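Local atomic coordinates of dihydroorotase (Saccharomyces cerevisiae S288C, PDB entry 6L0A), a protein that catalyses the reversible, zinc-dependent cyclisation of N-carbamoyl-L-aspartate to dihydroorotate, the third step of de novo pyrimidine biosynthesis. Residues 246-255 and 303-312. Numbering follows the deposited sequence.
Sequences AVSGKPYFFF and FVSDFGISFY
In the metal-dependent hydrolase barrel of this enzyme, parallel strand 253-255 and the turn leading into it pack against helix 300-312, the short segment axes passing 6.3 Å apart at 115°. The F307 ring packs against the type I turn K250-F253: P251 CA sits 3.5 Å from the centroid of the F307 ring, almost along the ring normal, a CH-pi contact. The same ring reaches the carbonyls before the proline, with F307 CZ 3.5 Å from G249 O. Replacing this phenylalanine by alanine is likely to strip P251 CA of its aromatic platform and open a gap beside the turn. A water bridges P251 O and F307 O, donating to both. F254 folds its ring over the helix backbone, CG between its own N and C (chi1 50°), so that G308 CA stands over one face, 3.9 Å from the F254 ring centroid; F254 CE1 touches F311 CB. With CG anti to the backbone N, the F303 ring wedges between A246 CB over one face and F255 CA over the other. F255 N donates to F303 O (3.0 Å, 141° at the hydrogen), tying the strand to a carbonyl in the helix's wider pi-type turn. Backbone hydrogen bonds join F254 to A207 and L209 of the neighbouring strand 205-209, while Y312 OH is hydrogen-bonded to N135 ND2. Such helix-on-strand packing belongs to the TIM-barrel fold of the amidohydrolases, here shortly before the zinc ligand D258.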
loop_
_atom_site.group_PDB
_atom_site.type_symbol
_atom_site.label_atom_id
_atom_site.label_comp_id
_atom_site.label_asym_id
_atom_site.label_seq_id
_atom_site.Cartn_x
_atom_site.Cartn_y
_atom_site.Cartn_z
ATOM N N ALA C 246 -7.243 -5.274 -22.067
ATOM C CA ALA C 246 -7.458 -3.955 -22.658
ATOM C C ALA C 246 -7.148 -3.951 -24.149
ATOM O O ALA C 246 -7.794 -3.233 -24.925
ATOM C CB ALA C 246 -6.609 -2.907 -21.952
ATOM N N VAL C 247 -6.147 -4.724 -24.568
ATOM C CA VAL C 247 -5.784 -4.788 -25.979
ATOM C C VAL C 247 -6.414 -5.989 -26.675
ATOM O O VAL C 247 -6.044 -6.307 -27.808
ATOM C CB VAL C 247 -4.255 -4.784 -26.153
ATOM C CG1 VAL C 247 -3.664 -3.506 -25.575
ATOM C CG2 VAL C 247 -3.643 -6.008 -25.495
ATOM N N SER C 248 -7.383 -6.649 -26.035
ATOM C CA SER C 248 -7.919 -7.900 -26.555
ATOM C C SER C 248 -8.784 -7.706 -27.796
ATOM O O SER C 248 -9.005 -8.674 -28.533
ATOM C CB SER C 248 -8.733 -8.618 -25.473
ATOM O OG SER C 248 -9.968 -7.963 -25.216
ATOM N N GLY C 249 -9.272 -6.491 -28.044
ATOM C CA GLY C 249 -10.288 -6.289 -29.058
ATOM C C GLY C 249 -11.644 -6.857 -28.713
ATOM O O GLY C 249 -12.510 -6.937 -29.592
ATOM N N LYS C 250 -11.857 -7.274 -27.453
ATOM C CA LYS C 250 -13.142 -7.808 -27.035
ATOM C C LYS C 250 -14.089 -6.660 -26.688
ATOM O O LYS C 250 -13.682 -5.699 -26.035
ATOM C CB LYS C 250 -12.972 -8.718 -25.820
ATOM C CG LYS C 250 -12.582 -10.157 -26.139
ATOM C CD LYS C 250 -13.493 -10.774 -27.194
ATOM C CE LYS C 250 -12.737 -11.063 -28.479
ATOM N NZ LYS C 250 -13.657 -11.335 -29.629
ATOM N N PRO C 251 -15.359 -6.744 -27.091
ATOM C CA PRO C 251 -16.283 -5.618 -26.896
ATOM C C PRO C 251 -16.773 -5.442 -25.467
ATOM O O PRO C 251 -17.507 -4.484 -25.205
ATOM C CB PRO C 251 -17.450 -5.980 -27.825
ATOM C CG PRO C 251 -17.473 -7.478 -27.778
ATOM C CD PRO C 251 -16.027 -7.910 -27.698
ATOM N N TYR C 252 -16.399 -6.318 -24.531
ATOM C CA TYR C 252 -16.851 -6.184 -23.155
ATOM C C TYR C 252 -15.789 -5.575 -22.243
ATOM O O TYR C 252 -15.952 -5.603 -21.014
ATOM C CB TYR C 252 -17.320 -7.535 -22.603
ATOM C CG TYR C 252 -16.520 -8.745 -23.052
ATOM C CD1 TYR C 252 -16.903 -9.483 -24.169
ATOM C CD2 TYR C 252 -15.402 -9.166 -22.341
ATOM C CE1 TYR C 252 -16.186 -10.599 -24.572
ATOM C CE2 TYR C 252 -14.676 -10.282 -22.736
ATOM C CZ TYR C 252 -15.075 -10.995 -23.849
ATOM O OH TYR C 252 -14.355 -12.104 -24.242
ATOM N N PHE C 253 -14.715 -5.020 -22.814
ATOM C CA PHE C 253 -13.748 -4.201 -22.087
ATOM C C PHE C 253 -13.624 -2.869 -22.811
ATOM O O PHE C 253 -13.432 -2.846 -24.031
ATOM C CB PHE C 253 -12.365 -4.876 -21.996
ATOM C CG PHE C 253 -12.370 -6.212 -21.300
ATOM C CD1 PHE C 253 -12.691 -6.311 -19.958
ATOM C CD2 PHE C 253 -12.026 -7.371 -21.989
ATOM C CE1 PHE C 253 -12.698 -7.540 -19.319
ATOM C CE2 PHE C 253 -12.021 -8.600 -21.347
ATOM C CZ PHE C 253 -12.357 -8.684 -20.014
ATOM N N PHE C 254 -13.754 -1.760 -22.084
ATOM C CA PHE C 254 -13.504 -0.464 -22.698
ATOM C C PHE C 254 -13.044 0.521 -21.633
ATOM O O PHE C 254 -12.998 0.205 -20.444
ATOM C CB PHE C 254 -14.730 0.055 -23.484
ATOM C CG PHE C 254 -16.037 0.023 -22.731
ATOM C CD1 PHE C 254 -16.917 -1.036 -22.888
ATOM C CD2 PHE C 254 -16.414 1.086 -21.915
ATOM C CE1 PHE C 254 -18.143 -1.053 -22.227
ATOM C CE2 PHE C 254 -17.635 1.072 -21.252
ATOM C CZ PHE C 254 -18.498 0.000 -21.410
ATOM N N PHE C 255 -12.681 1.718 -22.090
ATOM C CA PHE C 255 -11.954 2.686 -21.277
ATOM C C PHE C 255 -12.882 3.432 -20.332
ATOM O O PHE C 255 -13.876 4.027 -20.763
ATOM C CB PHE C 255 -11.249 3.693 -22.183
ATOM C CG PHE C 255 -10.492 4.769 -21.455
ATOM C CD1 PHE C 255 -9.565 4.449 -20.478
ATOM C CD2 PHE C 255 -10.683 6.110 -21.787
ATOM C CE1 PHE C 255 -8.851 5.449 -19.836
ATOM C CE2 PHE C 255 -9.968 7.112 -21.155
ATOM C CZ PHE C 255 -9.043 6.776 -20.177
ATOM N N PHE C 303 -11.162 0.263 -28.052
ATOM C CA PHE C 303 -11.106 0.355 -26.595
ATOM C C PHE C 303 -11.519 1.735 -26.096
ATOM O O PHE C 303 -12.162 1.843 -25.046
ATOM C CB PHE C 303 -9.700 0.003 -26.103
ATOM C CG PHE C 303 -9.534 0.121 -24.609
ATOM C CD1 PHE C 303 -10.102 -0.815 -23.761
ATOM C CD2 PHE C 303 -8.811 1.158 -24.065
ATOM C CE1 PHE C 303 -9.964 -0.701 -22.373
ATOM C CE2 PHE C 303 -8.652 1.276 -22.684
ATOM C CZ PHE C 303 -9.236 0.341 -21.844
ATOM N N VAL C 304 -11.178 2.799 -26.829
ATOM C CA VAL C 304 -11.451 4.165 -26.390
ATOM C C VAL C 304 -12.580 4.831 -27.161
ATOM O O VAL C 304 -12.829 6.024 -26.942
ATOM C CB VAL C 304 -10.194 5.052 -26.444
ATOM C CG1 VAL C 304 -9.067 4.457 -25.586
ATOM C CG2 VAL C 304 -9.734 5.250 -27.889
ATOM N N SER C 305 -13.263 4.121 -28.060
ATOM C CA SER C 305 -14.395 4.754 -28.726
ATOM C C SER C 305 -15.509 3.772 -29.064
ATOM O O SER C 305 -16.624 3.920 -28.560
ATOM C CB SER C 305 -13.950 5.482 -29.998
ATOM O OG SER C 305 -15.055 6.154 -30.589
ATOM N N ASP C 306 -15.228 2.767 -29.901
ATOM C CA ASP C 306 -16.297 1.927 -30.447
ATOM C C ASP C 306 -17.112 1.249 -29.348
ATOM O O ASP C 306 -18.350 1.299 -29.356
ATOM C CB ASP C 306 -15.717 0.861 -31.387
ATOM C CG ASP C 306 -14.946 1.451 -32.555
ATOM O OD1 ASP C 306 -15.017 2.677 -32.786
ATOM O OD2 ASP C 306 -14.250 0.668 -33.236
ATOM N N PHE C 307 -16.435 0.585 -28.406
ATOM C CA PHE C 307 -17.134 -0.327 -27.504
ATOM C C PHE C 307 -17.954 0.428 -26.466
ATOM O O PHE C 307 -19.056 -0.007 -26.108
ATOM C CB PHE C 307 -16.133 -1.270 -26.834
ATOM C CG PHE C 307 -15.435 -2.191 -27.805
ATOM C CD1 PHE C 307 -16.112 -2.686 -28.917
ATOM C CD2 PHE C 307 -14.107 -2.543 -27.621
ATOM C CE1 PHE C 307 -15.472 -3.537 -29.816
ATOM C CE2 PHE C 307 -13.468 -3.380 -28.513
ATOM C CZ PHE C 307 -14.151 -3.881 -29.612
ATOM N N GLY C 308 -17.450 1.560 -25.981
ATOM C CA GLY C 308 -18.229 2.347 -25.032
ATOM C C GLY C 308 -19.435 2.993 -25.683
ATOM O O GLY C 308 -20.532 3.001 -25.117
ATOM N N ILE C 309 -19.250 3.540 -26.886
ATOM C CA ILE C 309 -20.374 4.099 -27.634
ATOM C C ILE C 309 -21.444 3.037 -27.869
ATOM O O ILE C 309 -22.645 3.299 -27.719
ATOM C CB ILE C 309 -19.871 4.710 -28.955
ATOM C CG1 ILE C 309 -19.302 6.106 -28.692
ATOM C CG2 ILE C 309 -20.990 4.745 -30.003
ATOM C CD1 ILE C 309 -18.556 6.705 -29.868
ATOM N N SER C 310 -21.028 1.818 -28.219
ATOM C CA SER C 310 -21.985 0.747 -28.486
ATOM C C SER C 310 -22.732 0.321 -27.218
ATOM O O SER C 310 -23.956 0.142 -27.239
ATOM C CB SER C 310 -21.263 -0.447 -29.123
ATOM O OG SER C 310 -22.097 -1.595 -29.178
ATOM N N PHE C 311 -22.008 0.150 -26.105
ATOM C CA PHE C 311 -22.633 -0.331 -24.872
ATOM C C PHE C 311 -23.609 0.689 -24.304
ATOM O O PHE C 311 -24.692 0.326 -23.830
ATOM C CB PHE C 311 -21.548 -0.666 -23.835
ATOM C CG PHE C 311 -22.062 -1.384 -22.619
ATOM C CD1 PHE C 311 -22.193 -2.757 -22.616
ATOM C CD2 PHE C 311 -22.416 -0.685 -21.479
ATOM C CE1 PHE C 311 -22.675 -3.433 -21.496
ATOM C CE2 PHE C 311 -22.893 -1.347 -20.367
ATOM C CZ PHE C 311 -23.014 -2.731 -20.375
ATOM N N TYR C 312 -23.237 1.966 -24.312
ATOM C CA TYR C 312 -24.118 3.002 -23.802
ATOM C C TYR C 312 -25.112 3.462 -24.860
ATOM O O TYR C 312 -25.954 4.320 -24.569
ATOM C CB TYR C 312 -23.306 4.196 -23.295
ATOM C CG TYR C 312 -22.799 4.031 -21.872
ATOM C CD1 TYR C 312 -21.587 3.396 -21.605
ATOM C CD2 TYR C 312 -23.542 4.505 -20.795
ATOM C CE1 TYR C 312 -21.132 3.244 -20.286
ATOM C CE2 TYR C 312 -23.098 4.369 -19.492
ATOM C CZ TYR C 312 -21.898 3.735 -19.242
ATOM O OH TYR C 312 -21.477 3.599 -17.935
HETATM O O HOH W 1 -19.542 -2.749 -26.212
#